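Local coordinates for protein putative SAM-dependent O-methyltranferase (Podospora anserina, PDB 4YMH) that probably transfers methyl groups from S-adenosylmethionine to hydroxyl oxygens of its substrate, at residues D139-D144 with G167-N173; D214-D218 with Q230-K234; E21-I27 with R51-S55. All blocks are in the same frame, centred on the assembly; numbering follows the deposited sequence.

Contact 1: residues D139-D144 with G167-N173. With SAH (S-adenosyl-L-homocysteine), chain E.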
loop_
_atom_site.group_PDB
_atom_site.type_symbol
_atom_site.label_atom_id
_atom_site.label_comp_id
_atom_site.label_asym_id
_atom_site.label_seq_id
_atom_site.Cartn_x
_atom_site.Cartn_y
_atom_site.Cartn_z
ATOM N N ASP A 139 -0.920 17.771 -2.806
ATOM C CA ASP A 139 -0.612 16.861 -1.704
ATOM C C ASP A 139 -0.682 15.417 -2.161
ATOM O O ASP A 139 -0.110 14.531 -1.529
ATOM C CB ASP A 139 -1.579 17.053 -0.535
ATOM C CG ASP A 139 -1.399 18.366 0.173
ATOM O OD1 ASP A 139 -0.300 18.951 0.093
ATOM O OD2 ASP A 139 -2.364 18.803 0.836
ATOM N N LEU A 140 -1.410 15.169 -3.247
ATOM C CA LEU A 140 -1.473 13.826 -3.807
ATOM C C LEU A 140 -1.503 13.931 -5.309
ATOM O O LEU A 140 -2.289 14.700 -5.877
ATOM C CB LEU A 140 -2.690 13.050 -3.290
ATOM C CG LEU A 140 -2.753 11.564 -3.670
ATOM C CD1 LEU A 140 -3.504 10.774 -2.617
ATOM C CD2 LEU A 140 -3.389 11.325 -5.057
ATOM N N ILE A 141 -0.621 13.169 -5.949
ATOM C CA ILE A 141 -0.553 13.145 -7.398
ATOM C C ILE A 141 -0.659 11.705 -7.898
ATOM O O ILE A 141 0.112 10.853 -7.496
ATOM C CB ILE A 141 0.767 13.784 -7.903
ATOM C CG1 ILE A 141 0.904 15.205 -7.331
ATOM C CG2 ILE A 141 0.795 13.793 -9.424
ATOM C CD1 ILE A 141 2.133 15.964 -7.792
ATOM N N PHE A 142 -1.637 11.438 -8.749
ATOM C CA PHE A 142 -1.882 10.111 -9.298
ATOM C C PHE A 142 -1.464 10.079 -10.765
ATOM O O PHE A 142 -2.097 10.730 -11.590
ATOM C CB PHE A 142 -3.373 9.764 -9.144
ATOM C CG PHE A 142 -3.740 8.353 -9.558
ATOM C CD1 PHE A 142 -3.056 7.254 -9.046
ATOM C CD2 PHE A 142 -4.820 8.134 -10.409
ATOM C CE1 PHE A 142 -3.416 5.951 -9.405
ATOM C CE2 PHE A 142 -5.194 6.843 -10.774
ATOM C CZ PHE A 142 -4.483 5.746 -10.272
ATOM N N VAL A 143 -0.419 9.313 -11.097
ATOM C CA VAL A 143 0.088 9.217 -12.471
ATOM C C VAL A 143 -0.430 7.949 -13.126
ATOM O O VAL A 143 -0.067 6.845 -12.721
ATOM C CB VAL A 143 1.629 9.209 -12.508
ATOM C CG1 VAL A 143 2.150 9.215 -13.965
ATOM C CG2 VAL A 143 2.156 10.386 -11.744
ATOM N N ASP A 144 -1.283 8.097 -14.131
ATOM C CA ASP A 144 -1.927 6.938 -14.719
ATOM C C ASP A 144 -2.153 7.150 -16.216
ATOM O O ASP A 144 -3.150 6.698 -16.747
ATOM C CB ASP A 144 -3.253 6.669 -13.988
ATOM C CG ASP A 144 -3.860 5.299 -14.306
ATOM O OD1 ASP A 144 -3.146 4.397 -14.789
ATOM O OD2 ASP A 144 -5.078 5.135 -14.078
ATOM N N GLY A 167 3.644 15.711 0.479
ATOM C CA GLY A 167 2.838 15.023 -0.517
ATOM C C GLY A 167 3.391 13.701 -1.012
ATOM O O GLY A 167 4.546 13.343 -0.764
ATOM N N ILE A 168 2.558 12.963 -1.732
ATOM C CA ILE A 168 2.986 11.699 -2.311
ATOM C C ILE A 168 2.573 11.614 -3.773
ATOM O O ILE A 168 1.521 12.124 -4.180
ATOM C CB ILE A 168 2.403 10.498 -1.530
ATOM C CG1 ILE A 168 3.153 9.210 -1.853
ATOM C CG2 ILE A 168 0.896 10.357 -1.757
ATOM C CD1 ILE A 168 2.735 8.056 -0.953
ATOM N N ILE A 169 3.422 10.975 -4.560
ATOM C CA ILE A 169 3.068 10.615 -5.922
ATOM C C ILE A 169 2.803 9.124 -5.969
ATOM O O ILE A 169 3.603 8.338 -5.482
ATOM C CB ILE A 169 4.175 10.937 -6.927
ATOM C CG1 ILE A 169 4.685 12.360 -6.741
ATOM C CG2 ILE A 169 3.654 10.698 -8.370
ATOM C CD1 ILE A 169 5.887 12.682 -7.615
ATOM N N LEU A 170 1.678 8.743 -6.556
ATOM C CA LEU A 170 1.318 7.349 -6.765
ATOM C C LEU A 170 1.281 7.081 -8.249
ATOM O O LEU A 170 0.491 7.686 -8.961
ATOM C CB LEU A 170 -0.041 7.041 -6.143
ATOM C CG LEU A 170 -0.128 7.341 -4.643
ATOM C CD1 LEU A 170 -1.558 7.256 -4.150
ATOM C CD2 LEU A 170 0.782 6.381 -3.866
ATOM N N CYS A 171 2.130 6.176 -8.710
ATOM C CA CYS A 171 2.188 5.829 -10.133
ATOM C C CYS A 171 1.612 4.435 -10.351
ATOM O O CYS A 171 2.077 3.464 -9.750
ATOM C CB CYS A 171 3.625 5.899 -10.645
ATOM S SG CYS A 171 4.481 7.461 -10.278
ATOM N N ASP A 172 0.614 4.346 -11.231
ATOM C CA ASP A 172 -0.157 3.119 -11.433
ATOM C C ASP A 172 0.345 2.277 -12.619
ATOM O O ASP A 172 0.961 2.803 -13.547
ATOM C CB ASP A 172 -1.628 3.490 -11.631
ATOM C CG ASP A 172 -2.566 2.377 -11.261
ATOM O OD1 ASP A 172 -2.198 1.560 -10.395
ATOM O OD2 ASP A 172 -3.677 2.323 -11.828
ATOM N N ASN A 173 0.064 0.973 -12.583
ATOM C CA ASN A 173 0.445 0.047 -13.655
ATOM C C ASN A 173 1.933 -0.060 -13.930
ATOM O O ASN A 173 2.328 -0.384 -15.052
ATOM C CB ASN A 173 -0.241 0.444 -14.971
ATOM C CG ASN A 173 -1.739 0.361 -14.886
ATOM O OD1 ASN A 173 -2.438 1.376 -14.956
ATOM N ND2 ASN A 173 -2.250 -0.854 -14.736
HETATM N N SAH E . -7.202 6.985 -14.373
HETATM C CA SAH E . -8.224 6.260 -15.074
HETATM C CB SAH E . -7.657 5.515 -16.280
HETATM C CG SAH E . -6.597 6.231 -17.110
HETATM S SD SAH E . -6.197 5.305 -18.545
HETATM C C SAH E . -8.903 5.266 -14.172
HETATM O O SAH E . -10.002 4.851 -14.453
HETATM O OXT SAH E . -8.323 4.885 -13.166
HETATM C "C5'" SAH E . -5.021 6.407 -19.215
HETATM C "C4'" SAH E . -5.610 7.676 -19.811
HETATM O "O4'" SAH E . -4.563 8.570 -20.141
HETATM C "C3'" SAH E . -6.354 7.428 -21.101
HETATM O "O3'" SAH E . -7.654 7.963 -21.043
HETATM C "C2'" SAH E . -5.541 8.140 -22.151
HETATM O "O2'" SAH E . -6.301 8.627 -23.211
HETATM C "C1'" SAH E . -4.818 9.208 -21.367
HETATM N N9 SAH E . -3.548 9.630 -21.975
HETATM C C8 SAH E . -2.667 8.885 -22.617
HETATM N N7 SAH E . -1.638 9.610 -23.019
HETATM C C5 SAH E . -1.851 10.842 -22.626
HETATM C C6 SAH E . -1.145 12.118 -22.713
HETATM N N6 SAH E . 0.012 12.159 -23.336
HETATM N N1 SAH E . -1.687 13.198 -22.157
HETATM C C2 SAH E . -2.852 13.114 -21.524
HETATM N N3 SAH E . -3.547 12.000 -21.396
HETATM C C4 SAH E . -3.102 10.852 -21.919
#
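Two neighbouring parallel strands of the Rossmann-like methyltransferase sheet, 140-143 and 167-171, meet here beside the cofactor pocket. Five backbone hydrogen bonds join them, from I168 N to D139 O at one end and from D172 N to V143 O at the other. The L170 amide reaches I141 O at 2.8 Å, almost in line with the carbonyl. On one face the branches of V143 and I169 meet, CG2 to CG2 at 3.7 Å, and C171 SG lies 4.0 Å from V143 CG2. The other face carries L140, I168, F142 and L170. The F142 side chain crosses that of L170 at about a right angle; its CG, turned opposite the backbone N (chi1 -175°), lets CE1 come to 3.8 Å from D172 CB. Past the strand ends D144 OD1 stands 3.7 Å from D172 OD2, with K147 a long, weak ion-pair partner of D144 OD1. D144 OD2 accepts a 2.8 Å hydrogen bond from the amino nitrogen N of S-adenosyl-L-homocysteine. D144, D172 and N173 probably correspond to the metal-site residues of cation-dependent relatives, though no metal is modelled; the C-terminal ends of such parallel strands form the cofactor pocket of the Rossmann-like fold.

Contact 2: residues D214-D218 with Q230-K234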
loop_
_atom_site.group_PDB
_atom_site.type_symbol
_atom_site.label_atom_id
_atom_site.label_comp_id
_atom_site.label_asym_id
_atom_site.label_seq_id
_atom_site.Cartn_x
_atom_site.Cartn_y
_atom_site.Cartn_z
ATOM N N ASP A 214 17.628 9.680 -8.567
ATOM C CA ASP A 214 17.224 11.058 -8.254
ATOM C C ASP A 214 17.393 11.325 -6.765
ATOM O O ASP A 214 16.707 10.723 -5.948
ATOM C CB ASP A 214 15.779 11.308 -8.690
ATOM C CG ASP A 214 15.418 12.798 -8.718
ATOM O OD1 ASP A 214 15.826 13.556 -7.809
ATOM O OD2 ASP A 214 14.715 13.213 -9.655
ATOM N N PRO A 215 18.319 12.227 -6.410
ATOM C CA PRO A 215 18.650 12.409 -4.996
ATOM C C PRO A 215 17.568 13.152 -4.214
ATOM O O PRO A 215 17.710 13.311 -3.007
ATOM C CB PRO A 215 19.943 13.230 -5.037
ATOM C CG PRO A 215 19.876 13.981 -6.326
ATOM C CD PRO A 215 19.128 13.084 -7.293
ATOM N N ARG A 216 16.512 13.597 -4.881
ATOM C CA ARG A 216 15.486 14.390 -4.200
ATOM C C ARG A 216 14.408 13.535 -3.530
ATOM O O ARG A 216 13.654 14.023 -2.678
ATOM C CB ARG A 216 14.832 15.365 -5.190
ATOM C CG ARG A 216 15.773 16.427 -5.726
ATOM C CD ARG A 216 15.116 17.206 -6.872
ATOM N NE ARG A 216 14.803 16.333 -7.999
ATOM C CZ ARG A 216 14.348 16.757 -9.175
ATOM N NH1 ARG A 216 14.150 18.047 -9.388
ATOM N NH2 ARG A 216 14.103 15.889 -10.146
ATOM N N ILE A 217 14.344 12.258 -3.890
ATOM C CA ILE A 217 13.172 11.457 -3.553
ATOM C C ILE A 217 13.462 10.121 -2.888
ATOM O O ILE A 217 14.512 9.516 -3.113
ATOM C CB ILE A 217 12.326 11.173 -4.821
ATOM C CG1 ILE A 217 13.194 10.570 -5.934
ATOM C CG2 ILE A 217 11.647 12.443 -5.301
ATOM C CD1 ILE A 217 12.427 10.179 -7.200
ATOM N N ASP A 218 12.506 9.671 -2.075
ATOM C CA ASP A 218 12.433 8.288 -1.605
ATOM C C ASP A 218 11.396 7.547 -2.441
ATOM O O ASP A 218 10.316 8.084 -2.735
ATOM C CB ASP A 218 12.050 8.200 -0.117
ATOM C CG ASP A 218 13.186 8.591 0.817
ATOM O OD1 ASP A 218 14.371 8.492 0.418
ATOM O OD2 ASP A 218 12.882 8.992 1.963
ATOM N N GLN A 230 5.307 4.493 -5.145
ATOM C CA GLN A 230 5.112 5.611 -4.216
ATOM C C GLN A 230 6.359 6.473 -4.222
ATOM O O GLN A 230 7.477 5.965 -4.074
ATOM C CB GLN A 230 4.841 5.107 -2.783
ATOM C CG GLN A 230 3.624 4.199 -2.684
ATOM C CD GLN A 230 3.319 3.752 -1.267
ATOM O OE1 GLN A 230 4.077 4.017 -0.335
ATOM N NE2 GLN A 230 2.192 3.085 -1.100
ATOM N N ILE A 231 6.179 7.776 -4.370
ATOM C CA ILE A 231 7.312 8.696 -4.405
ATOM C C ILE A 231 7.082 9.810 -3.394
ATOM O O ILE A 231 5.999 10.397 -3.360
ATOM C CB ILE A 231 7.514 9.306 -5.808
ATOM C CG1 ILE A 231 7.668 8.205 -6.869
ATOM C CG2 ILE A 231 8.717 10.239 -5.809
ATOM C CD1 ILE A 231 7.703 8.742 -8.315
ATOM N N ARG A 232 8.087 10.100 -2.570
ATOM C CA ARG A 232 7.984 11.253 -1.668
ATOM C C ARG A 232 9.278 12.041 -1.720
ATOM O O ARG A 232 10.298 11.523 -2.154
ATOM C CB ARG A 232 7.688 10.814 -0.222
ATOM C CG ARG A 232 8.810 10.018 0.429
ATOM C CD ARG A 232 8.512 9.607 1.887
ATOM N NE ARG A 232 8.508 10.754 2.801
ATOM C CZ ARG A 232 9.565 11.175 3.499
ATOM N NH1 ARG A 232 10.737 10.545 3.409
ATOM N NH2 ARG A 232 9.454 12.233 4.289
ATOM N N TRP A 233 9.255 13.292 -1.285
ATOM C CA TRP A 233 10.513 13.994 -1.067
ATOM C C TRP A 233 11.276 13.296 0.053
ATOM O O TRP A 233 10.672 12.916 1.066
ATOM C CB TRP A 233 10.286 15.455 -0.668
ATOM C CG TRP A 233 9.586 16.327 -1.668
ATOM C CD1 TRP A 233 8.303 16.792 -1.592
ATOM C CD2 TRP A 233 10.143 16.884 -2.866
ATOM N NE1 TRP A 233 8.025 17.592 -2.672
ATOM C CE2 TRP A 233 9.133 17.663 -3.472
ATOM C CE3 TRP A 233 11.394 16.795 -3.490
ATOM C CZ2 TRP A 233 9.336 18.352 -4.669
ATOM C CZ3 TRP A 233 11.593 17.482 -4.690
ATOM C CH2 TRP A 233 10.570 18.249 -5.259
ATOM N N LYS A 234 12.593 13.144 -0.109
ATOM C CA LYS A 234 13.452 12.803 1.032
ATOM C C LYS A 234 13.265 13.838 2.127
ATOM O O LYS A 234 13.022 15.007 1.824
ATOM C CB LYS A 234 14.928 12.764 0.643
ATOM C CG LYS A 234 15.346 11.602 -0.216
ATOM C CD LYS A 234 16.878 11.463 -0.160
ATOM C CE LYS A 234 17.404 10.563 -1.281
ATOM N NZ LYS A 234 16.757 9.226 -1.277
HETATM O O HOH W 1 17.965 8.630 -4.276
#
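K234 NZ is held by two oxygens of consecutive residues: I217 O accepts from it at 2.9 Å, lying so that the amine sits above the carbonyl plane, and D218 OD1 takes it at 3.0 Å in a salt bridge. The lysine chain crosses the D218 side chain at about a right angle, its bend at chi4 (-55°) turning NZ in to these oxygens, while CE passes 3.3 Å from P215 O. The other carboxylate oxygen, D218 OD2, pairs with R232 NH1 at 3.0 Å, a salt bridge whose hydrogen bond is weak; R232 NH2 turns to D235. Cutting this lysine back to an alanine is likely to leave I217 O without this donor and D218 OD1 without its lysine charge. Backbone bonds join D218 and R232 in both directions, and K234 N reaches R216 O. Two isoleucine branches meet, I217 CG2 and I231 CG2, at 3.7 Å. R216 CB lies 3.9 Å from W233 CZ3, and the arginine's guanidinium grips D214 side-on, NE to OD1 and NH2 to OD2, with D159 a further partner. The D218-R232 pair is the hydrogen-bonded kind of an antiparallel beta hairpin, here the one formed by strands 217-222 and 228-233 at the edge of the sheet within this chain.

Contact 3: residues E21-I27 with R51-S55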
loop_
_atom_site.group_PDB
_atom_site.type_symbol
_atom_site.label_atom_id
_atom_site.label_comp_id
_atom_site.label_asym_id
_atom_site.label_seq_id
_atom_site.Cartn_x
_atom_site.Cartn_y
_atom_site.Cartn_z
ATOM N N GLU A 21 -12.318 -7.340 -1.863
ATOM C CA GLU A 21 -13.496 -6.472 -2.054
ATOM C C GLU A 21 -14.582 -6.686 -1.003
ATOM O O GLU A 21 -15.205 -5.728 -0.520
ATOM C CB GLU A 21 -14.119 -6.707 -3.433
ATOM C CG GLU A 21 -13.633 -5.785 -4.517
ATOM C CD GLU A 21 -14.350 -6.036 -5.832
ATOM O OE1 GLU A 21 -15.523 -5.632 -5.965
ATOM O OE2 GLU A 21 -13.737 -6.651 -6.727
ATOM N N LYS A 22 -14.850 -7.955 -0.706
ATOM C CA LYS A 22 -15.870 -8.336 0.274
ATOM C C LYS A 22 -15.510 -7.819 1.661
ATOM O O LYS A 22 -16.382 -7.444 2.442
ATOM C CB LYS A 22 -16.018 -9.865 0.312
ATOM C CG LYS A 22 -17.102 -10.386 1.245
ATOM C CD LYS A 22 -17.095 -11.912 1.291
ATOM C CE LYS A 22 -16.347 -12.461 2.511
ATOM N NZ LYS A 22 -17.131 -12.320 3.776
ATOM N N ASN A 23 -14.222 -7.808 1.924
ATOM C CA ASN A 23 -13.705 -7.437 3.221
ATOM C C ASN A 23 -13.107 -6.031 3.321
ATOM O O ASN A 23 -12.394 -5.704 4.210
ATOM C CB ASN A 23 -12.779 -8.524 3.735
ATOM C CG ASN A 23 -13.513 -9.787 4.086
ATOM O OD1 ASN A 23 -14.148 -9.850 5.093
ATOM N ND2 ASN A 23 -13.418 -10.783 3.253
ATOM N N SER A 24 -13.453 -5.204 2.370
ATOM C CA SER A 24 -13.107 -3.790 2.395
ATOM C C SER A 24 -14.391 -3.000 2.208
ATOM O O SER A 24 -15.339 -3.489 1.585
ATOM C CB SER A 24 -12.108 -3.417 1.299
ATOM O OG SER A 24 -10.963 -4.230 1.368
ATOM N N HIS A 25 -14.430 -1.776 2.719
ATOM C CA HIS A 25 -15.599 -0.950 2.453
ATOM C C HIS A 25 -15.677 -0.661 0.967
ATOM O O HIS A 25 -14.665 -0.409 0.324
ATOM C CB HIS A 25 -15.569 0.320 3.289
ATOM C CG HIS A 25 -15.915 0.067 4.719
ATOM N ND1 HIS A 25 -14.977 0.079 5.727
ATOM C CD2 HIS A 25 -17.087 -0.288 5.300
ATOM C CE1 HIS A 25 -15.558 -0.229 6.870
ATOM N NE2 HIS A 25 -16.840 -0.450 6.640
ATOM N N GLY A 26 -16.886 -0.758 0.420
ATOM C CA GLY A 26 -17.079 -0.606 -1.010
ATOM C C GLY A 26 -17.150 0.834 -1.468
ATOM O O GLY A 26 -17.231 1.758 -0.669
ATOM N N ILE A 27 -17.113 1.033 -2.774
ATOM C CA ILE A 27 -17.268 2.369 -3.323
ATOM C C ILE A 27 -18.747 2.730 -3.324
ATOM O O ILE A 27 -19.601 1.841 -3.300
ATOM C CB ILE A 27 -16.669 2.463 -4.744
ATOM C CG1 ILE A 27 -17.288 1.411 -5.659
ATOM C CG2 ILE A 27 -15.147 2.271 -4.694
ATOM C CD1 ILE A 27 -16.922 1.589 -7.097
ATOM N N ARG A 51 -12.731 -1.992 -8.954
ATOM C CA ARG A 51 -13.515 -1.516 -7.815
ATOM C C ARG A 51 -12.692 -1.465 -6.523
ATOM O O ARG A 51 -12.799 -0.510 -5.735
ATOM C CB ARG A 51 -14.745 -2.402 -7.612
ATOM C CG ARG A 51 -15.750 -2.333 -8.754
ATOM C CD ARG A 51 -16.962 -3.225 -8.501
ATOM N NE ARG A 51 -17.640 -2.912 -7.243
ATOM C CZ ARG A 51 -18.910 -3.213 -6.982
ATOM N NH1 ARG A 51 -19.659 -3.817 -7.896
ATOM N NH2 ARG A 51 -19.440 -2.895 -5.812
ATOM N N LEU A 52 -11.867 -2.491 -6.310
ATOM C CA LEU A 52 -11.010 -2.533 -5.126
ATOM C C LEU A 52 -10.059 -1.334 -5.136
ATOM O O LEU A 52 -9.850 -0.681 -4.108
ATOM C CB LEU A 52 -10.223 -3.853 -5.071
ATOM C CG LEU A 52 -9.308 -4.053 -3.860
ATOM C CD1 LEU A 52 -10.116 -3.987 -2.559
ATOM C CD2 LEU A 52 -8.562 -5.393 -3.973
ATOM N N GLN A 53 -9.504 -1.021 -6.308
ATOM C CA GLN A 53 -8.631 0.143 -6.425
ATOM C C GLN A 53 -9.387 1.410 -6.109
ATOM O O GLN A 53 -8.830 2.341 -5.526
ATOM C CB GLN A 53 -8.016 0.252 -7.826
ATOM C CG GLN A 53 -6.936 -0.752 -8.120
ATOM C CD GLN A 53 -6.364 -0.576 -9.515
ATOM O OE1 GLN A 53 -6.781 -1.255 -10.451
ATOM N NE2 GLN A 53 -5.416 0.349 -9.660
ATOM N N GLY A 54 -10.662 1.458 -6.489
ATOM C CA GLY A 54 -11.516 2.571 -6.106
ATOM C C GLY A 54 -11.623 2.745 -4.596
ATOM O O GLY A 54 -11.492 3.854 -4.055
ATOM N N SER A 55 -11.868 1.640 -3.907
ATOM C CA SER A 55 -11.890 1.678 -2.432
ATOM C C SER A 55 -10.557 2.169 -1.873
ATOM O O SER A 55 -10.524 2.932 -0.910
ATOM C CB SER A 55 -12.228 0.305 -1.870
ATOM O OG SER A 55 -13.538 -0.068 -2.269
HETATM O O HOH W 2 -17.151 -1.864 -4.230
#
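I27 presses its side chain onto helix 51-64: in the N-terminal helical part of the methyltransferase, the loop after helix 10-22 packs on the start of this later helix. From CB, the branch CG2 stands anti to the carbonyl carbon and packs against the helix backbone: it lies 3.4 Å from S55 N, 3.6 Å from G54 C and 3.8 Å from R51 O. G54 leaves the space for it, since a beta carbon at that position would come very close to CG2. The other branch, CG1, is placed between the backbone N and the carbonyl carbon (chi1 56°), and carries CD1 out to 4.4 Å from R51 CG. V32 of helix 29-41 touches the same isoleucine.

A second meeting lies nearer the end of helix 10-22. E21 runs extended beyond CG, its CG reaching L52 CB at 4.0 Å. The E21 side chain crosses that of R51 at about a right angle, the carboxylate and guanidinium planes being 36° apart. OE1 stands 3.7 Å from R51 NE, a long salt bridge: the oxygen is well out of the guanidinium plane, and charge rather than an aimed N-H pulls the two together. R51 is bent at chi3, and its NH2 donates to a water that also takes the I27 amide, bridging the two chain parts. L52, with CG anti to its backbone N (chi1 -178°), sends CD1 to S24 OG; that hydroxyl is bonded to C20 O and to L221 N of the second subunit. H25 lies against the second subunit too, its ND1 bonded there to V219 N. On this chain its carbonyl oxygen is held by the hydroxyl of S55: OG donates to H25 O at 2.8 Å, within the carbonyl plane.

Overall arrangement
Followed from the N terminus, contact 3 comes first: the end of helix 10-22 and the loop after it (21-27) are brought against the start of helix 51-64 after helix 29-41 has intervened. Contact 1 closes next, joining strands 138-143 and 167-171; helix 150-159 lies in the connection between them, a beta-alpha-beta crossover. Contact 2 closes last, as the hairpin of strands 217-222 and 228-233 folds back. None nests in or crosses another; they follow in series. Contacts 1 and 2 share the sheet, where strand 167-171 lies beside 228-233 and I169 O meets I231 N. Contact 3 reaches contact 1 weakly through Q53 and D172, while contacts 2 and 3 both touch the second subunit.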